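Local coordinates for protein L-asparagine oxygenase (Streptomyces coelicolor, PDB 2OG5) that catalyses the iron(II)- and 2-oxoglutarate-dependent 3-hydroxylation of L-asparagine, supplying (2S,3S)-3-hydroxyasparagine for the calcium-dependent lipopeptide antibiotic, at residues I51-A56 / A126-A131; R62-E67 / N151-Q156; V101-P106 / P298-I303; V132-A137 / Q328-L333; P189-L194 / D305-V310. All blocks are in the same frame, centred on the assembly; numbering follows the deposited sequence.

Interaction 1: I51-A56 / A126-A131; sequences IAWKLA and ASLGAA
W53, with chi1 at -87°, folds its indole back from an outward-pointing CB, and L128 answers with chi1 at -145°, well away from a staggered value, to send both methyls across to the ring. The pair belongs to an alpha-alpha packing of helix 42-58 against the first turn of helix 128-140, on the flank of the jelly-roll core. L128 CD1 sits 3.4 Å from the centroid of the five-membered ring of W53, only 8° off the ring normal, a CH-pi contact over one face. CD2 takes the neighbouring part of the indole, with L128 CD2 3.6 Å from W53 NE1, and the two side chains cross at roughly a right angle. Beside the tryptophan, A52 CB closes on L128 CD1 at 3.7 Å, so a single methyl serves two residues of the helix. Small side chains let the backbones approach closely: the CA atoms of A56 and S127 are 5.1 Å apart. A131 CB fills the groove thus made, lying 3.6 Å from A52 O and 3.7 Å from L55 CD2. L55 and A52 also touch M135, one turn further along helix 128-140, extending the apolar seam. At the other end A126 CB packs on A56 O at 3.4 Å. No polar pair links the segments; the polar work is done within 126-131, where S127 is the N-cap and S127 OG receives the A130 N-H in a nearly straight bond of 3.1 Å.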
# COMPACT_ATOMS: atom_id res chain seq x y z
N ILE A 51 8.38 -20.72 7.85
CA ILE A 51 9.40 -19.70 7.64
C ILE A 51 9.08 -18.43 8.44
O ILE A 51 9.96 -17.86 9.08
CB ILE A 51 9.53 -19.35 6.14
CG1 ILE A 51 10.06 -20.54 5.33
CG2 ILE A 51 10.47 -18.17 5.94
CD1 ILE A 51 9.78 -20.44 3.83
N ALA A 52 7.82 -18.00 8.40
CA ALA A 52 7.39 -16.80 9.10
C ALA A 52 7.53 -16.95 10.62
O ALA A 52 8.00 -16.03 11.29
CB ALA A 52 5.96 -16.45 8.73
N TRP A 53 7.13 -18.10 11.15
CA TRP A 53 7.26 -18.34 12.59
C TRP A 53 8.71 -18.36 13.04
O TRP A 53 9.05 -17.83 14.10
CB TRP A 53 6.54 -19.62 13.01
CG TRP A 53 5.10 -19.40 13.31
CD1 TRP A 53 4.03 -19.88 12.60
CD2 TRP A 53 4.56 -18.64 14.40
NE1 TRP A 53 2.86 -19.46 13.18
CE2 TRP A 53 3.15 -18.69 14.28
CE3 TRP A 53 5.12 -17.91 15.45
CZ2 TRP A 53 2.30 -18.05 15.18
CZ3 TRP A 53 4.27 -17.26 16.34
CH2 TRP A 53 2.88 -17.34 16.21
N LYS A 54 9.58 -19.00 12.25
CA LYS A 54 11.00 -19.04 12.56
C LYS A 54 11.60 -17.64 12.59
O LYS A 54 12.36 -17.29 13.50
CB LYS A 54 11.74 -19.92 11.54
CG LYS A 54 13.22 -20.13 11.83
CD LYS A 54 13.83 -21.11 10.84
CE LYS A 54 15.36 -21.12 10.88
NZ LYS A 54 15.96 -21.41 9.54
N LEU A 55 11.26 -16.82 11.60
CA LEU A 55 11.72 -15.43 11.58
C LEU A 55 11.20 -14.65 12.78
O LEU A 55 11.96 -13.99 13.49
CB LEU A 55 11.27 -14.75 10.29
CG LEU A 55 11.63 -13.28 10.09
CD1 LEU A 55 13.13 -13.04 10.11
CD2 LEU A 55 11.02 -12.81 8.79
N ALA A 56 9.89 -14.75 13.03
CA ALA A 56 9.24 -14.00 14.10
C ALA A 56 9.78 -14.35 15.49
O ALA A 56 9.87 -13.48 16.36
CB ALA A 56 7.74 -14.22 14.05
N ALA A 126 8.49 -8.02 17.03
CA ALA A 126 8.48 -9.13 16.09
C ALA A 126 7.13 -9.82 16.14
O ALA A 126 6.53 -9.98 17.21
CB ALA A 126 9.60 -10.13 16.40
N SER A 127 6.63 -10.21 14.97
CA SER A 127 5.34 -10.87 14.87
C SER A 127 5.22 -11.57 13.53
O SER A 127 6.01 -11.31 12.62
CB SER A 127 4.19 -9.86 15.03
OG SER A 127 4.06 -9.05 13.86
N LEU A 128 4.22 -12.43 13.40
CA LEU A 128 3.97 -13.14 12.15
C LEU A 128 3.61 -12.17 11.01
O LEU A 128 4.08 -12.32 9.88
CB LEU A 128 2.85 -14.17 12.36
CG LEU A 128 2.94 -15.48 11.59
CD1 LEU A 128 4.22 -16.23 11.94
CD2 LEU A 128 1.72 -16.33 11.92
N GLY A 129 2.79 -11.16 11.32
CA GLY A 129 2.42 -10.16 10.32
C GLY A 129 3.61 -9.36 9.82
O GLY A 129 3.75 -9.14 8.61
N ALA A 130 4.46 -8.93 10.74
CA ALA A 130 5.69 -8.24 10.35
C ALA A 130 6.58 -9.13 9.50
O ALA A 130 7.21 -8.68 8.54
CB ALA A 130 6.46 -7.74 11.57
N ALA A 131 6.66 -10.41 9.86
CA ALA A 131 7.49 -11.37 9.12
C ALA A 131 7.01 -11.49 7.68
O ALA A 131 7.78 -11.35 6.74
CB ALA A 131 7.48 -12.75 9.82

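Interaction 2: R62-E67 / N151-Q156; sequences RPDDAE and NGALVQ. With ACY (acetic acid), chain C.
D64 and L154 bring the two chains closest, with CA atoms 6.1 Å apart, where a tight turn faces an irregular loop. R62 to D65 form a type I beta turn, closed by D65 N to R62 O at 2.8 Å, and helix 66-76 follows directly. The facing chain passes through G152, whose positive phi of 71° suits glycine, before reaching the short strand 156-158. From the turn, the D64 carboxylate reaches across with CG anti to the carbonyl carbon (chi1 -64°). L154 N donates a hydrogen bond to D64 OD1 over 2.9 Å, the N-H to O angle being 166°, and the donor approaches close to the line of the C-O bond. Water 1 donates to the same oxygen and to G152 O, both at 2.7 Å. A second water accepts from V155 N and stands 3.0 Å from D64 OD2, an oxygen also held in a salt bridge by R124. One carboxylate therefore holds the loop backbone at G152, L154 and V155, directly or through water. Van der Waals contact is slighter: L154 CD1 rests 3.8 Å from P63 O. Further along, Q156 NE2 bonds to A153 O at 2.8 Å, within the carbonyl plane, a bond that would hold the amide's rotation. An acetic acid, probably from the crystallisation liquor, accepts from N151 ND2. The loop between strands 142-146 and 156-158 also carries E149, which binds L-asparagine, and lies beside R329, a placement consistent with a wall of the substrate pocket in this clavaminate synthase-family enzyme.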
# COMPACT_ATOMS: atom_id res chain seq x y z
N ARG A 62 14.35 -6.45 16.27
CA ARG A 62 12.93 -6.23 16.04
C ARG A 62 12.77 -5.65 14.65
O ARG A 62 13.73 -5.14 14.09
CB ARG A 62 12.38 -5.26 17.07
CG ARG A 62 12.50 -5.77 18.50
CD ARG A 62 11.72 -4.89 19.42
NE ARG A 62 12.22 -3.52 19.37
CZ ARG A 62 11.56 -2.45 19.80
NH1 ARG A 62 10.35 -2.56 20.33
NH2 ARG A 62 12.12 -1.25 19.68
N PRO A 63 11.55 -5.73 14.08
CA PRO A 63 11.32 -5.37 12.68
C PRO A 63 11.95 -4.10 12.12
O PRO A 63 12.34 -4.10 10.96
CB PRO A 63 9.79 -5.29 12.61
CG PRO A 63 9.35 -6.35 13.53
CD PRO A 63 10.31 -6.25 14.69
N ASP A 64 12.02 -3.01 12.88
CA ASP A 64 12.62 -1.77 12.36
C ASP A 64 14.15 -1.78 12.35
O ASP A 64 14.77 -0.89 11.76
CB ASP A 64 12.09 -0.56 13.12
CG ASP A 64 10.61 -0.38 12.93
OD1 ASP A 64 10.20 0.03 11.83
OD2 ASP A 64 9.83 -0.69 13.86
N ASP A 65 14.75 -2.80 12.96
CA ASP A 65 16.21 -2.93 12.98
C ASP A 65 16.74 -3.49 11.67
O ASP A 65 16.19 -4.45 11.12
CB ASP A 65 16.68 -3.87 14.10
CG ASP A 65 16.24 -3.42 15.48
OD1 ASP A 65 15.93 -2.22 15.67
OD2 ASP A 65 16.19 -4.28 16.38
N ALA A 66 17.84 -2.94 11.17
CA ALA A 66 18.43 -3.45 9.93
C ALA A 66 18.72 -4.95 9.99
O ALA A 66 18.55 -5.65 9.00
CB ALA A 66 19.70 -2.66 9.57
N GLU A 67 19.12 -5.47 11.15
CA GLU A 67 19.44 -6.90 11.25
C GLU A 67 18.21 -7.79 11.08
O GLU A 67 18.32 -8.93 10.64
CB GLU A 67 20.16 -7.22 12.56
CG GLU A 67 19.31 -7.14 13.80
CD GLU A 67 20.12 -7.29 15.06
OE1 GLU A 67 20.80 -8.33 15.21
OE2 GLU A 67 20.10 -6.35 15.89
N ASN A 151 5.63 7.60 12.38
CA ASN A 151 6.96 7.61 12.98
C ASN A 151 7.98 6.74 12.24
O ASN A 151 8.94 6.24 12.83
CB ASN A 151 6.87 7.25 14.48
CG ASN A 151 6.17 8.33 15.31
OD1 ASN A 151 5.93 9.45 14.84
ND2 ASN A 151 5.86 8.00 16.56
N GLY A 152 7.80 6.61 10.93
CA GLY A 152 8.75 5.87 10.11
C GLY A 152 8.76 4.37 10.29
O GLY A 152 9.67 3.71 9.81
N ALA A 153 7.74 3.83 10.96
CA ALA A 153 7.67 2.37 11.19
C ALA A 153 7.50 1.63 9.87
O ALA A 153 6.74 2.04 9.01
CB ALA A 153 6.53 2.03 12.10
N LEU A 154 8.20 0.51 9.73
CA LEU A 154 8.08 -0.28 8.50
C LEU A 154 6.77 -1.03 8.38
O LEU A 154 6.33 -1.32 7.27
CB LEU A 154 9.23 -1.27 8.36
CG LEU A 154 10.62 -0.64 8.31
CD1 LEU A 154 11.67 -1.71 8.06
CD2 LEU A 154 10.70 0.46 7.27
N VAL A 155 6.15 -1.36 9.51
CA VAL A 155 4.90 -2.10 9.53
C VAL A 155 3.87 -1.28 10.32
O VAL A 155 4.01 -1.10 11.54
CB VAL A 155 5.08 -3.51 10.14
CG1 VAL A 155 3.76 -4.25 10.16
CG2 VAL A 155 6.15 -4.31 9.36
N GLN A 156 2.83 -0.82 9.62
CA GLN A 156 1.90 0.17 10.17
C GLN A 156 0.49 -0.40 10.23
O GLN A 156 0.06 -1.10 9.32
CB GLN A 156 1.91 1.43 9.29
CG GLN A 156 3.33 1.97 9.06
CD GLN A 156 3.42 3.17 8.14
OE1 GLN A 156 2.42 3.71 7.67
NE2 GLN A 156 4.66 3.58 7.86
C ACY C . 5.37 4.25 17.66
O ACY C . 5.84 5.05 16.83
OXT ACY C . 5.92 3.19 18.04
CH3 ACY C . 4.03 4.60 18.24
O HOH W 1 11.63 2.05 10.74
O HOH W 2 7.52 -1.50 12.19

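Interaction 3: V101-P106 / P298-I303; sequences VLRGLP and PGELAI
R103 NH1 and E300 OE2 form a salt bridge of 2.8 Å between the two segments. The side chains run side by side in the same direction, yet guanidinium and carboxylate planes stand 83° apart, consistent with a bridge through OE2 rather than a flat two-oxygen pairing. Each group has a further partner: R103 NE pairs with D37, and E300 OE1 accepts from L297 N. Inward lies the antiparallel backbone pairing. L102 and L301 form a hydrogen-bonded pair, L102 N to L301 O at 2.9 Å and L301 N to L102 O at 2.8 Å, while V101 and A302 make the adjoining non-hydrogen-bonded pair. Beyond the L102-L301 pair the chains stay joined because L105 N donates to a lone pair of G299 O at 2.9 Å, with G104 N adding a weak bond of 3.2 Å. Water 3 extends this by donating to P298 O. Apolar packing gathers on the face of L102 and L301. With CG anti to the carbonyl carbon (chi1 -72°), L105 directs CD1 to within 3.3 Å of L301 CB, tighter than usual van der Waals contact. On the other face V101 CG2 lies 4.2 Å from A302 CB. The pair sits inside the mixed sheet, strand 37-39 bordering 99-103 and strand 191-196 bordering 301-305; V48 of helix 42-58 covers L105, and L133 of helix 128-140 covers L301.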
# COMPACT_ATOMS: atom_id res chain seq x y z
N VAL A 101 -3.69 -10.08 -5.41
CA VAL A 101 -4.03 -10.54 -4.07
C VAL A 101 -3.54 -11.97 -3.89
O VAL A 101 -3.72 -12.80 -4.78
CB VAL A 101 -5.53 -10.42 -3.79
CG1 VAL A 101 -5.84 -10.88 -2.38
CG2 VAL A 101 -5.96 -8.99 -3.99
N LEU A 102 -2.84 -12.22 -2.78
CA LEU A 102 -2.42 -13.56 -2.39
C LEU A 102 -3.28 -13.97 -1.21
O LEU A 102 -3.51 -13.17 -0.31
CB LEU A 102 -0.94 -13.57 -1.98
CG LEU A 102 0.17 -13.63 -3.04
CD1 LEU A 102 -0.03 -12.64 -4.12
CD2 LEU A 102 1.50 -13.42 -2.33
N ARG A 103 -3.76 -15.21 -1.22
CA ARG A 103 -4.66 -15.70 -0.17
C ARG A 103 -4.04 -16.91 0.48
O ARG A 103 -3.45 -17.74 -0.20
CB ARG A 103 -6.00 -16.10 -0.78
CG ARG A 103 -6.65 -15.02 -1.61
CD ARG A 103 -7.97 -15.48 -2.19
NE ARG A 103 -8.53 -14.48 -3.10
CZ ARG A 103 -9.68 -13.84 -2.92
NH1 ARG A 103 -10.45 -14.07 -1.86
NH2 ARG A 103 -10.08 -12.95 -3.82
N GLY A 104 -4.16 -17.02 1.80
CA GLY A 104 -3.68 -18.19 2.53
C GLY A 104 -2.35 -17.98 3.22
O GLY A 104 -1.69 -18.95 3.60
N LEU A 105 -1.95 -16.72 3.40
CA LEU A 105 -0.73 -16.39 4.12
C LEU A 105 -0.94 -16.57 5.62
O LEU A 105 -2.07 -16.47 6.10
CB LEU A 105 -0.27 -14.97 3.80
CG LEU A 105 0.29 -14.83 2.38
CD1 LEU A 105 0.30 -13.39 1.96
CD2 LEU A 105 1.69 -15.45 2.27
N PRO A 106 0.15 -16.84 6.36
CA PRO A 106 -0.03 -17.14 7.78
C PRO A 106 -0.30 -15.88 8.59
O PRO A 106 0.40 -14.88 8.44
CB PRO A 106 1.31 -17.76 8.18
CG PRO A 106 2.29 -17.18 7.22
CD PRO A 106 1.56 -16.90 5.95
N PRO A 298 -8.75 -12.51 6.69
CA PRO A 298 -7.50 -12.87 7.32
C PRO A 298 -6.61 -13.76 6.45
O PRO A 298 -7.09 -14.71 5.82
CB PRO A 298 -7.98 -13.60 8.59
CG PRO A 298 -9.27 -12.95 8.89
CD PRO A 298 -9.91 -12.76 7.57
N GLY A 299 -5.33 -13.41 6.38
CA GLY A 299 -4.37 -14.15 5.56
C GLY A 299 -4.30 -13.71 4.12
O GLY A 299 -3.56 -14.30 3.34
N GLU A 300 -5.08 -12.68 3.76
CA GLU A 300 -5.02 -12.12 2.42
C GLU A 300 -4.07 -10.94 2.40
O GLU A 300 -4.09 -10.11 3.31
CB GLU A 300 -6.40 -11.71 1.92
CG GLU A 300 -7.31 -12.90 1.77
CD GLU A 300 -8.62 -12.59 1.11
OE1 GLU A 300 -8.99 -11.39 1.07
OE2 GLU A 300 -9.27 -13.55 0.63
N LEU A 301 -3.25 -10.89 1.36
CA LEU A 301 -2.27 -9.82 1.14
C LEU A 301 -2.55 -9.17 -0.21
O LEU A 301 -2.40 -9.83 -1.24
CB LEU A 301 -0.86 -10.41 1.13
CG LEU A 301 0.30 -9.47 0.81
CD1 LEU A 301 0.41 -8.40 1.88
CD2 LEU A 301 1.62 -10.25 0.68
N ALA A 302 -2.96 -7.90 -0.18
CA ALA A 302 -3.19 -7.13 -1.39
C ALA A 302 -1.94 -6.33 -1.66
O ALA A 302 -1.41 -5.70 -0.74
CB ALA A 302 -4.38 -6.19 -1.22
N ILE A 303 -1.46 -6.35 -2.90
CA ILE A 303 -0.30 -5.57 -3.29
C ILE A 303 -0.71 -4.68 -4.45
O ILE A 303 -1.13 -5.17 -5.50
CB ILE A 303 0.88 -6.45 -3.70
CG1 ILE A 303 1.22 -7.45 -2.59
CG2 ILE A 303 2.12 -5.59 -4.06
CD1 ILE A 303 2.31 -8.46 -2.99
O HOH W 3 -6.52 -16.16 3.45

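Interaction 4: V132-A137 / Q328-L333; sequences VLLMTA and QRTFVL
L133, L134 and A137 pack on Q328, T330 and V332, a helix laid on a strand: the short axes run 8.7 Å apart and 15° from parallel. Apolar contact carries most of the load. L133 turns its CD1 across the stem of Q328, 3.7 Å from Q328 CB. The T330 methyl fits between two helix residues, with T330 CG2 4.0 Å from L134 CD2 and 4.1 Å from A137 CB. A137 CB in turn meets V332 CG2 at 4.0 Å. Mixed contacts follow. T330 slides past L133 in the opposite direction and leaves OG1 3.5 Å from L133 CB; chi1 of -66° puts that hydroxyl beside the backbone N, where it bonds to L154 O. No polar bond joins the two segments; within the helix, V132 O accepts from T136 N and, at 2.9 Å, from T136 OG1, arriving from opposite faces of its plane. On the other side of the strand, F331 CZ lies over one R329 guanidinium face and Q156 OE1 accepts from R329 NH2. The strand thus meets the helix mainly through carbon, its polar groups there satisfied by others (Q328 by D157), while the opposite side carries R329, which binds L-asparagine.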
# COMPACT_ATOMS: atom_id res chain seq x y z
N VAL A 132 5.72 -11.74 7.50
CA VAL A 132 5.16 -11.86 6.16
C VAL A 132 5.40 -10.59 5.32
O VAL A 132 5.85 -10.66 4.17
CB VAL A 132 3.66 -12.18 6.22
CG1 VAL A 132 3.01 -12.05 4.85
CG2 VAL A 132 3.45 -13.58 6.81
N LEU A 133 5.09 -9.43 5.89
CA LEU A 133 5.22 -8.18 5.14
C LEU A 133 6.66 -7.86 4.79
O LEU A 133 6.94 -7.46 3.67
CB LEU A 133 4.59 -7.02 5.91
CG LEU A 133 3.06 -6.97 5.85
CD1 LEU A 133 2.53 -6.07 6.97
CD2 LEU A 133 2.55 -6.48 4.49
N LEU A 134 7.59 -8.00 5.74
CA LEU A 134 8.95 -7.57 5.47
C LEU A 134 9.67 -8.57 4.55
O LEU A 134 10.51 -8.17 3.73
CB LEU A 134 9.73 -7.28 6.76
CG LEU A 134 9.20 -6.06 7.55
CD1 LEU A 134 10.08 -5.75 8.77
CD2 LEU A 134 9.08 -4.82 6.68
N MET A 135 9.34 -9.85 4.65
CA MET A 135 9.88 -10.84 3.69
C MET A 135 9.43 -10.48 2.28
O MET A 135 10.25 -10.39 1.36
CB MET A 135 9.46 -12.27 4.04
CG MET A 135 10.17 -12.84 5.25
SD MET A 135 9.83 -14.59 5.55
CE MET A 135 8.10 -14.56 6.00
N THR A 136 8.14 -10.22 2.10
CA THR A 136 7.62 -9.90 0.77
C THR A 136 8.21 -8.60 0.24
O THR A 136 8.53 -8.49 -0.95
CB THR A 136 6.09 -9.82 0.75
OG1 THR A 136 5.55 -11.01 1.33
CG2 THR A 136 5.57 -9.66 -0.68
N ALA A 137 8.37 -7.60 1.11
CA ALA A 137 8.97 -6.34 0.70
C ALA A 137 10.38 -6.55 0.15
O ALA A 137 10.77 -5.96 -0.85
CB ALA A 137 9.01 -5.36 1.88
N GLN A 328 -2.31 -4.65 8.35
CA GLN A 328 -0.98 -4.08 8.51
C GLN A 328 -0.41 -3.76 7.12
O GLN A 328 -0.65 -4.48 6.15
CB GLN A 328 -0.07 -4.99 9.33
CG GLN A 328 -0.52 -4.98 10.79
CD GLN A 328 0.37 -5.76 11.73
OE1 GLN A 328 0.91 -6.82 11.39
NE2 GLN A 328 0.48 -5.25 12.96
N ARG A 329 0.30 -2.64 7.05
CA ARG A 329 0.73 -2.06 5.80
C ARG A 329 2.24 -1.88 5.79
O ARG A 329 2.83 -1.39 6.75
CB ARG A 329 0.06 -0.70 5.60
CG ARG A 329 0.38 -0.08 4.25
CD ARG A 329 -0.31 1.24 4.10
NE ARG A 329 0.21 2.21 5.05
CZ ARG A 329 -0.34 3.40 5.27
NH1 ARG A 329 -1.43 3.77 4.63
NH2 ARG A 329 0.21 4.21 6.17
N THR A 330 2.85 -2.24 4.66
CA THR A 330 4.25 -1.96 4.39
C THR A 330 4.42 -1.44 2.97
O THR A 330 3.79 -1.95 2.04
CB THR A 330 5.10 -3.21 4.59
OG1 THR A 330 5.06 -3.55 5.97
CG2 THR A 330 6.54 -3.00 4.16
N PHE A 331 5.24 -0.40 2.85
CA PHE A 331 5.61 0.18 1.56
C PHE A 331 6.85 -0.50 1.00
O PHE A 331 7.77 -0.86 1.75
CB PHE A 331 5.91 1.66 1.71
CG PHE A 331 4.78 2.47 2.29
CD1 PHE A 331 3.47 2.27 1.89
CD2 PHE A 331 5.04 3.47 3.23
CE1 PHE A 331 2.45 3.03 2.41
CE2 PHE A 331 4.01 4.23 3.76
CZ PHE A 331 2.72 4.02 3.34
N VAL A 332 6.89 -0.65 -0.33
CA VAL A 332 8.05 -1.18 -1.03
C VAL A 332 8.62 -0.15 -1.99
O VAL A 332 7.88 0.49 -2.74
CB VAL A 332 7.66 -2.42 -1.84
CG1 VAL A 332 8.89 -3.04 -2.49
CG2 VAL A 332 6.96 -3.43 -0.93
N LEU A 333 9.94 -0.01 -1.94
CA LEU A 333 10.71 0.77 -2.89
C LEU A 333 11.43 -0.21 -3.82
O LEU A 333 12.18 -1.08 -3.37
CB LEU A 333 11.69 1.69 -2.16
CG LEU A 333 11.00 2.75 -1.29
CD1 LEU A 333 12.00 3.44 -0.34
CD2 LEU A 333 10.27 3.78 -2.13

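Interaction 5: P189-L194 / D305-V310; sequences PDFVML and DNRVTV
F191 and D305, a non-hydrogen-bonded antiparallel pair, lean on each other with ring and carboxylate planes 53° apart. F191 CD1 reaches D305 CA at 3.7 Å, and the far end of the ring meets R307, whose NH2 lies 3.5 Å from F191 CZ with the two planes 60° apart. The arginine gets there by bending at chi2 (84°) and chi3, curling back toward D305. That curl lets R307 NE grip D305 OD1 in a 2.8 Å salt bridge. R307 N donates to the same oxygen at 3.0 Å from the opposite face of the carboxylate plane, closing an Asx turn. D305 OD2 bonds to S94 OG. D190 CB covers one face of the guanidinium, and D190 OD1 lies 4.1 Å from R307 NH1, too far for a salt bridge; D190 OD2 accepts from T334 N. N306 points straight across: N306 ND2 donates to P189 O at 2.8 Å, almost in its own amide plane, and N306 N to D190 O. D190 and F191 form a classic beta bulge opposite V332. The turn leads into strand 309-313, which carries the metal ligand H311, and N306 OD1 accepts from E181 N, consistent with a second-shell place beside the iron site.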
# COMPACT_ATOMS: atom_id res chain seq x y z
N PRO A 189 5.92 5.39 -2.30
CA PRO A 189 6.01 3.94 -2.46
C PRO A 189 5.81 3.50 -3.90
O PRO A 189 4.96 4.05 -4.61
CB PRO A 189 4.87 3.44 -1.57
CG PRO A 189 4.75 4.48 -0.52
CD PRO A 189 4.98 5.77 -1.23
N ASP A 190 6.55 2.48 -4.32
CA ASP A 190 6.32 1.83 -5.61
C ASP A 190 5.22 0.79 -5.50
O ASP A 190 4.37 0.71 -6.39
CB ASP A 190 7.63 1.26 -6.12
CG ASP A 190 8.67 2.35 -6.34
OD1 ASP A 190 8.43 3.23 -7.19
OD2 ASP A 190 9.69 2.38 -5.61
N PHE A 191 5.22 0.02 -4.42
CA PHE A 191 4.09 -0.85 -4.08
C PHE A 191 3.60 -0.54 -2.68
O PHE A 191 4.40 -0.21 -1.79
CB PHE A 191 4.45 -2.34 -4.16
CG PHE A 191 4.95 -2.77 -5.50
CD1 PHE A 191 4.08 -3.04 -6.54
CD2 PHE A 191 6.31 -2.94 -5.72
CE1 PHE A 191 4.55 -3.42 -7.78
CE2 PHE A 191 6.78 -3.34 -6.96
CZ PHE A 191 5.89 -3.56 -7.99
N VAL A 192 2.29 -0.70 -2.47
CA VAL A 192 1.69 -0.65 -1.14
C VAL A 192 1.10 -2.03 -0.86
O VAL A 192 0.31 -2.54 -1.66
CB VAL A 192 0.56 0.39 -1.07
CG1 VAL A 192 -0.10 0.39 0.32
CG2 VAL A 192 1.11 1.78 -1.40
N MET A 193 1.54 -2.64 0.24
CA MET A 193 1.09 -3.97 0.65
C MET A 193 0.20 -3.87 1.87
O MET A 193 0.55 -3.20 2.84
CB MET A 193 2.29 -4.86 0.97
CG MET A 193 3.24 -4.98 -0.19
SD MET A 193 4.47 -6.28 0.04
CE MET A 193 5.32 -5.64 1.46
N LEU A 194 -0.96 -4.54 1.80
CA LEU A 194 -1.92 -4.56 2.89
C LEU A 194 -2.22 -6.01 3.27
O LEU A 194 -2.80 -6.75 2.46
CB LEU A 194 -3.21 -3.89 2.43
CG LEU A 194 -3.11 -2.40 2.13
CD1 LEU A 194 -4.37 -1.92 1.40
CD2 LEU A 194 -2.88 -1.63 3.41
N ASP A 305 0.24 -1.69 -7.16
CA ASP A 305 1.29 -1.01 -7.89
C ASP A 305 0.96 0.47 -7.90
O ASP A 305 0.11 0.94 -8.65
CB ASP A 305 1.39 -1.56 -9.31
CG ASP A 305 2.55 -0.98 -10.09
OD1 ASP A 305 3.03 0.11 -9.69
OD2 ASP A 305 2.97 -1.58 -11.10
N ASN A 306 1.65 1.21 -7.04
CA ASN A 306 1.36 2.62 -6.80
C ASN A 306 1.81 3.53 -7.93
O ASN A 306 1.53 4.74 -7.88
CB ASN A 306 2.03 3.05 -5.48
CG ASN A 306 1.50 4.37 -4.94
OD1 ASN A 306 0.28 4.60 -4.89
ND2 ASN A 306 2.41 5.24 -4.50
N ARG A 307 2.51 2.99 -8.93
CA ARG A 307 2.87 3.77 -10.12
C ARG A 307 1.68 3.93 -11.07
O ARG A 307 1.60 4.93 -11.79
CB ARG A 307 4.00 3.10 -10.92
CG ARG A 307 5.43 3.32 -10.46
CD ARG A 307 5.87 2.39 -9.36
NE ARG A 307 5.74 0.97 -9.70
CZ ARG A 307 6.70 0.18 -10.15
NH1 ARG A 307 7.94 0.61 -10.30
NH2 ARG A 307 6.43 -1.09 -10.43
N VAL A 308 0.77 2.96 -11.07
CA VAL A 308 -0.32 2.91 -12.05
C VAL A 308 -1.72 2.78 -11.45
O VAL A 308 -2.71 2.89 -12.17
CB VAL A 308 -0.12 1.76 -13.07
CG1 VAL A 308 1.08 2.04 -13.97
CG2 VAL A 308 0.01 0.41 -12.38
N THR A 309 -1.81 2.57 -10.14
CA THR A 309 -3.08 2.27 -9.50
C THR A 309 -3.28 3.14 -8.28
O THR A 309 -2.39 3.23 -7.43
CB THR A 309 -3.12 0.77 -9.12
OG1 THR A 309 -3.02 0.01 -10.32
CG2 THR A 309 -4.41 0.37 -8.39
N VAL A 310 -4.45 3.78 -8.22
CA VAL A 310 -4.91 4.51 -7.05
C VAL A 310 -5.75 3.60 -6.17
O VAL A 310 -6.29 2.60 -6.64
CB VAL A 310 -5.73 5.76 -7.43
CG1 VAL A 310 -4.87 6.75 -8.22
CG2 VAL A 310 -6.98 5.39 -8.26

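How the interactions relate
Helix 128-140 ties interactions 1 and 4 together, with L55 CD2 3.6 Å from M135 CG. Interactions 3, 4 and 5 share the mixed sheet: strand 191-196 of interaction 5 lies between the other two, A302 O bonding to L194 N and V332 N to F191 O. Interaction 2 meets interaction 4 on both sides of strand 326-333: Q156 at R329 on the pocket side, and L154 O 2.9 Å from T330 OG1 on the helix side. The side chain of R329 comes within about 4 Å of the sodium ion that occupies the iron site, and that of V192 within about 6 Å. Interaction 1, whose centre is about 23 Å from that of interaction 5, belongs to the outer helical layer.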